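Local coordinates for afamin (Homo sapiens, PDB 6RQ7), which carries hydrophobic molecules in body fluids, keeping lipidated Wnt proteins soluble and active and binding vitamin E, at residues Asp314-Cys319 / Cys372-Glu377; Ile346-Arg351 / Cys449-Ala454. One frame throughout, in Å; residues are numbered along the deposited sequence.

Both contacts involve the second albumin domain of this all-helical fold, but at different depths. Contact 1 lies near the outside, its centre about 33 Å from that of the chain, and joins two parts of the second domain. Contact 2 is buried, about 13 Å from the chain's centre, and joins the second domain to the third. Their centres are about 25 Å apart and their nearest atoms about 10 Å, without touching. Helix 346-363 connects them: it supplies Ile346-Arg351 to contact 2, while Tyr356 and Leu360 pack on Val318 of contact 1. The pocket for hydrophobic ligands, residues 194-298, includes neither contact's residues, although Ile346 of contact 2 touches Ile221 within that range.

Contact 1: Asp314-Cys319 / Cys372-Glu377; sequences DSENVC and CYRYAE
Tyr373 reaches across to the turn at Ser315-Val318, which leads into helix 318-324 of the second albumin domain. The albumin family's paired disulfides lie at this site: Cys319 is bonded to Cys364 and Cys372 to the adjoining Cys363, tying both segments to the end of helix 346-363.

The polar contacts use backbone carbonyls. Tyr373 OH donates to Ser315 O at 2.8 Å, with the phenol oxygen tilted 26° from the carbonyl plane, while Ser315 O itself lies at the edge of the ring. Ser315 is the first residue to leave the helical conformation, so its carbonyl is swung roughly at right angles to that of Asp314. Beside it, Arg374 NH2 makes a weak, bent bond of 2.8 Å to Asp314 O; the guanidinium's firmer partner is Thr313 O, met by NH1. The arginine chain bends at chi2 (-88°) and chi3, which carries its guanidinium to Asp314 O.

Apolar packing centres on the same tyrosine. Val318 CG1 sits above one ring face, offset toward the rim, and Val318 CB approaches CZ of Tyr373 to 3.7 Å. Tyr356 and Leu360 of helix 346-363 also touch this valine. Cys319 SG meets the ring obliquely.

The remaining pair carries like charges. The side chains of Asp314 and Glu377 cross at about a right angle. Glu377 OE1 lies 3.7 Å from Asp314 OD1, a closeness probably eased by the bond of Glu377 OE1 to Thr313 OG1.

Contact 2: Ile346-Arg351 / Cys449-Ala454; sequences IPELLR and CVDNLA
Arg351 and Asp451 extend toward each other from opposite directions, guanidinium edge against carboxylate, with the two planes 28° apart. NH1 of Arg351 donates almost straight (173°) to OD2 of Asp451, meeting it on the syn side, while Arg351 NH2 makes a weaker bond of 3.3 Å to Asp451 OD1. With the aspartate's CG anti to its own nitrogen, the carboxylate runs past Pro347 in the opposite direction, OD1 beside the proline's CB and CG. OD2 of Asp451 has its strongest polar partner in Ser345 OG, just before Ile346 in the chain.

Here the helical segments 346-351 and 449-454 cross at 91°, joining the second and third albumin domains. Their axes are 8.9 Å apart at closest approach. Glu348 comes to Arg351 from within its own helix, OE1 to NH1 at 2.8 Å through a weak bent bond, and completes a buried salt-bridge network. A leucine in place of Arg351 would probably leave the Glu348 and Asp451 carboxylates close together without the Arg351 charge that both share.

Asn452 turns its amide oxygen to the backbone N of Ile346: OD1 receives Ile346 N at 2.6 Å, nearly straight and in the carbonyl plane, and also touches Pro347 CD.

Contact 1: Asp314-Cys319 / Cys372-Glu377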
loop_
_atom_site.group_PDB
_atom_site.type_symbol
_atom_site.label_atom_id
_atom_site.label_comp_id
_atom_site.label_asym_id
_atom_site.label_seq_id
_atom_site.Cartn_x
_atom_site.Cartn_y
_atom_site.Cartn_z
ATOM N N ASP A 314 -8.159 27.653 -17.642
ATOM C CA ASP A 314 -8.581 28.990 -18.146
ATOM C C ASP A 314 -7.349 29.859 -18.427
ATOM O O ASP A 314 -7.325 30.496 -19.499
ATOM C CB ASP A 314 -9.556 29.672 -17.181
ATOM C CG ASP A 314 -10.832 28.881 -16.941
ATOM O OD1 ASP A 314 -10.795 27.644 -17.103
ATOM O OD2 ASP A 314 -11.856 29.507 -16.596
ATOM N N SER A 315 -6.366 29.868 -17.517
ATOM C CA SER A 315 -5.154 30.733 -17.566
ATOM C C SER A 315 -4.392 30.531 -18.883
ATOM O O SER A 315 -4.503 29.437 -19.480
ATOM C CB SER A 315 -4.251 30.494 -16.380
ATOM O OG SER A 315 -4.876 30.900 -15.171
ATOM N N GLU A 316 -3.643 31.559 -19.302
ATOM C CA GLU A 316 -2.880 31.613 -20.580
ATOM C C GLU A 316 -1.410 31.239 -20.338
ATOM O O GLU A 316 -0.775 30.739 -21.289
ATOM C CB GLU A 316 -2.970 33.010 -21.200
ATOM C CG GLU A 316 -4.391 33.471 -21.475
ATOM C CD GLU A 316 -4.502 34.763 -22.268
ATOM O OE1 GLU A 316 -5.313 35.629 -21.879
ATOM O OE2 GLU A 316 -3.784 34.897 -23.281
ATOM N N ASN A 317 -0.892 31.491 -19.129
ATOM C CA ASN A 317 0.508 31.189 -18.722
ATOM C C ASN A 317 0.507 29.951 -17.815
ATOM O O ASN A 317 1.018 30.043 -16.681
ATOM C CB ASN A 317 1.173 32.392 -18.045
ATOM C CG ASN A 317 1.454 33.540 -18.995
ATOM O OD1 ASN A 317 2.165 34.479 -18.643
ATOM N ND2 ASN A 317 0.906 33.479 -20.198
ATOM N N VAL A 318 -0.051 28.841 -18.312
ATOM C CA VAL A 318 -0.083 27.511 -17.631
ATOM C C VAL A 318 1.259 26.815 -17.880
ATOM O O VAL A 318 1.825 26.259 -16.918
ATOM C CB VAL A 318 -1.274 26.657 -18.117
ATOM C CG1 VAL A 318 -1.036 25.164 -17.941
ATOM C CG2 VAL A 318 -2.573 27.072 -17.443
ATOM N N CYS A 319 1.732 26.845 -19.130
ATOM C CA CYS A 319 3.049 26.313 -19.571
ATOM C C CYS A 319 4.167 26.917 -18.718
ATOM O O CYS A 319 5.075 26.170 -18.316
ATOM C CB CYS A 319 3.298 26.637 -21.036
ATOM S SG CYS A 319 1.984 26.019 -22.115
ATOM N N CYS A 372 -5.845 24.330 -27.062
ATOM C CA CYS A 372 -5.868 22.843 -26.994
ATOM C C CYS A 372 -6.139 22.355 -25.562
ATOM O O CYS A 372 -6.853 21.338 -25.427
ATOM C CB CYS A 372 -4.564 22.255 -27.519
ATOM S SG CYS A 372 -3.106 22.859 -26.633
ATOM N N TYR A 373 -5.598 23.028 -24.537
ATOM C CA TYR A 373 -5.798 22.658 -23.107
ATOM C C TYR A 373 -6.960 23.459 -22.500
ATOM O O TYR A 373 -7.163 23.357 -21.273
ATOM C CB TYR A 373 -4.500 22.781 -22.300
ATOM C CG TYR A 373 -4.011 24.171 -21.973
ATOM C CD1 TYR A 373 -4.677 24.978 -21.064
ATOM C CD2 TYR A 373 -2.831 24.655 -22.517
ATOM C CE1 TYR A 373 -4.218 26.246 -20.744
ATOM C CE2 TYR A 373 -2.353 25.918 -22.203
ATOM C CZ TYR A 373 -3.050 26.719 -21.314
ATOM O OH TYR A 373 -2.598 27.968 -21.001
ATOM N N ARG A 374 -7.711 24.204 -23.320
ATOM C CA ARG A 374 -8.954 24.910 -22.905
ATOM C C ARG A 374 -9.860 23.921 -22.163
ATOM O O ARG A 374 -10.250 24.231 -21.020
ATOM C CB ARG A 374 -9.686 25.511 -24.111
ATOM C CG ARG A 374 -9.155 26.866 -24.557
ATOM C CD ARG A 374 -9.806 28.044 -23.851
ATOM N NE ARG A 374 -8.836 29.087 -23.529
ATOM C CZ ARG A 374 -8.090 29.132 -22.424
ATOM N NH1 ARG A 374 -8.191 28.189 -21.501
ATOM N NH2 ARG A 374 -7.236 30.126 -22.243
ATOM N N TYR A 375 -10.145 22.766 -22.778
ATOM C CA TYR A 375 -11.113 21.754 -22.276
ATOM C C TYR A 375 -10.361 20.505 -21.799
ATOM O O TYR A 375 -10.689 19.387 -22.241
ATOM C CB TYR A 375 -12.162 21.380 -23.331
ATOM C CG TYR A 375 -12.235 22.257 -24.555
ATOM C CD1 TYR A 375 -11.320 22.113 -25.587
ATOM C CD2 TYR A 375 -13.247 23.192 -24.711
ATOM C CE1 TYR A 375 -11.386 22.898 -26.726
ATOM C CE2 TYR A 375 -13.330 23.981 -25.847
ATOM C CZ TYR A 375 -12.397 23.834 -26.858
ATOM O OH TYR A 375 -12.469 24.605 -27.982
ATOM N N ALA A 376 -9.379 20.688 -20.913
ATOM C CA ALA A 376 -8.812 19.604 -20.079
ATOM C C ALA A 376 -9.902 19.146 -19.104
ATOM O O ALA A 376 -10.021 17.929 -18.876
ATOM C CB ALA A 376 -7.580 20.081 -19.352
ATOM N N GLU A 377 -10.671 20.107 -18.578
ATOM C CA GLU A 377 -11.814 19.893 -17.647
ATOM C C GLU A 377 -12.786 18.882 -18.261
ATOM O O GLU A 377 -13.136 17.909 -17.567
ATOM C CB GLU A 377 -12.524 21.217 -17.348
ATOM C CG GLU A 377 -11.970 21.954 -16.137
ATOM C CD GLU A 377 -12.410 23.404 -16.015
ATOM O OE1 GLU A 377 -12.071 24.200 -16.915
ATOM O OE2 GLU A 377 -13.096 23.737 -15.024
#

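Contact 2: Ile346-Arg351 / Cys449-Ala454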
loop_
_atom_site.group_PDB
_atom_site.type_symbol
_atom_site.label_atom_id
_atom_site.label_comp_id
_atom_site.label_asym_id
_atom_site.label_seq_id
_atom_site.Cartn_x
_atom_site.Cartn_y
_atom_site.Cartn_z
ATOM N N ILE A 346 -8.499 6.858 -5.910
ATOM C CA ILE A 346 -7.079 7.316 -5.826
ATOM C C ILE A 346 -6.378 6.999 -7.145
ATOM O O ILE A 346 -5.706 7.868 -7.698
ATOM C CB ILE A 346 -6.362 6.694 -4.608
ATOM C CG1 ILE A 346 -7.001 7.140 -3.290
ATOM C CG2 ILE A 346 -4.867 6.985 -4.640
ATOM C CD1 ILE A 346 -7.035 8.638 -3.086
ATOM N N PRO A 347 -6.499 5.768 -7.697
ATOM C CA PRO A 347 -5.941 5.463 -9.016
ATOM C C PRO A 347 -6.439 6.397 -10.133
ATOM O O PRO A 347 -5.654 6.711 -11.006
ATOM C CB PRO A 347 -6.404 4.024 -9.287
ATOM C CG PRO A 347 -6.610 3.442 -7.908
ATOM C CD PRO A 347 -7.139 4.593 -7.084
ATOM N N GLU A 348 -7.709 6.817 -10.083
ATOM C CA GLU A 348 -8.319 7.736 -11.082
ATOM C C GLU A 348 -7.722 9.138 -10.919
ATOM O O GLU A 348 -7.423 9.774 -11.944
ATOM C CB GLU A 348 -9.840 7.784 -10.928
ATOM C CG GLU A 348 -10.539 8.617 -11.989
ATOM C CD GLU A 348 -10.343 8.126 -13.414
ATOM O OE1 GLU A 348 -10.162 6.905 -13.601
ATOM O OE2 GLU A 348 -10.368 8.965 -14.335
ATOM N N LEU A 349 -7.554 9.593 -9.675
ATOM C CA LEU A 349 -7.040 10.951 -9.349
ATOM C C LEU A 349 -5.574 11.079 -9.779
ATOM O O LEU A 349 -5.081 12.218 -9.802
ATOM C CB LEU A 349 -7.203 11.214 -7.849
ATOM C CG LEU A 349 -8.616 11.593 -7.410
ATOM C CD1 LEU A 349 -8.780 11.440 -5.906
ATOM C CD2 LEU A 349 -8.958 13.009 -7.847
ATOM N N LEU A 350 -4.911 9.961 -10.095
ATOM C CA LEU A 350 -3.546 9.933 -10.690
ATOM C C LEU A 350 -3.648 9.800 -12.215
ATOM O O LEU A 350 -2.941 10.557 -12.911
ATOM C CB LEU A 350 -2.746 8.784 -10.070
ATOM C CG LEU A 350 -1.868 9.177 -8.881
ATOM C CD1 LEU A 350 -1.873 8.099 -7.810
ATOM C CD2 LEU A 350 -0.446 9.478 -9.334
ATOM N N ARG A 351 -4.493 8.886 -12.709
ATOM C CA ARG A 351 -4.776 8.704 -14.160
ATOM C C ARG A 351 -5.040 10.072 -14.794
ATOM O O ARG A 351 -4.449 10.359 -15.853
ATOM C CB ARG A 351 -5.983 7.788 -14.393
ATOM C CG ARG A 351 -5.669 6.301 -14.326
ATOM C CD ARG A 351 -6.762 5.447 -14.940
ATOM N NE ARG A 351 -6.894 4.164 -14.260
ATOM C CZ ARG A 351 -7.722 3.909 -13.246
ATOM N NH1 ARG A 351 -8.526 4.850 -12.774
ATOM N NH2 ARG A 351 -7.748 2.702 -12.705
ATOM N N CYS A 449 -14.657 3.177 -4.688
ATOM C CA CYS A 449 -14.217 1.978 -3.931
ATOM C C CYS A 449 -13.671 0.909 -4.885
ATOM O O CYS A 449 -12.458 0.652 -4.843
ATOM C CB CYS A 449 -15.366 1.418 -3.107
ATOM S SG CYS A 449 -14.968 -0.172 -2.341
ATOM N N VAL A 450 -14.536 0.323 -5.718
ATOM C CA VAL A 450 -14.213 -0.835 -6.609
ATOM C C VAL A 450 -12.882 -0.579 -7.333
ATOM O O VAL A 450 -12.145 -1.554 -7.543
ATOM C CB VAL A 450 -15.358 -1.127 -7.601
ATOM C CG1 VAL A 450 -14.924 -2.044 -8.735
ATOM C CG2 VAL A 450 -16.577 -1.707 -6.900
ATOM N N ASP A 451 -12.589 0.673 -7.704
ATOM C CA ASP A 451 -11.315 1.082 -8.356
ATOM C C ASP A 451 -10.195 1.100 -7.307
ATOM O O ASP A 451 -9.168 0.436 -7.541
ATOM C CB ASP A 451 -11.463 2.432 -9.062
ATOM C CG ASP A 451 -10.217 2.917 -9.788
ATOM O OD1 ASP A 451 -9.197 2.198 -9.769
ATOM O OD2 ASP A 451 -10.277 4.016 -10.374
ATOM N N ASN A 452 -10.382 1.832 -6.201
ATOM C CA ASN A 452 -9.432 1.882 -5.053
ATOM C C ASN A 452 -9.065 0.459 -4.615
ATOM O O ASN A 452 -7.878 0.228 -4.315
ATOM C CB ASN A 452 -10.009 2.620 -3.838
ATOM C CG ASN A 452 -9.886 4.127 -3.910
ATOM O OD1 ASN A 452 -9.224 4.665 -4.792
ATOM N ND2 ASN A 452 -10.520 4.818 -2.974
ATOM N N LEU A 453 -10.051 -0.445 -4.590
ATOM C CA LEU A 453 -9.987 -1.776 -3.924
ATOM C C LEU A 453 -9.438 -2.832 -4.893
ATOM O O LEU A 453 -8.667 -3.698 -4.439
ATOM C CB LEU A 453 -11.391 -2.147 -3.434
ATOM C CG LEU A 453 -11.464 -2.766 -2.040
ATOM C CD1 LEU A 453 -10.653 -4.051 -1.969
ATOM C CD2 LEU A 453 -11.000 -1.777 -0.982
ATOM N N ALA A 454 -9.834 -2.779 -6.168
ATOM C CA ALA A 454 -9.347 -3.690 -7.231
ATOM C C ALA A 454 -7.864 -3.414 -7.494
ATOM O O ALA A 454 -7.129 -4.384 -7.738
ATOM C CB ALA A 454 -10.163 -3.535 -8.490
#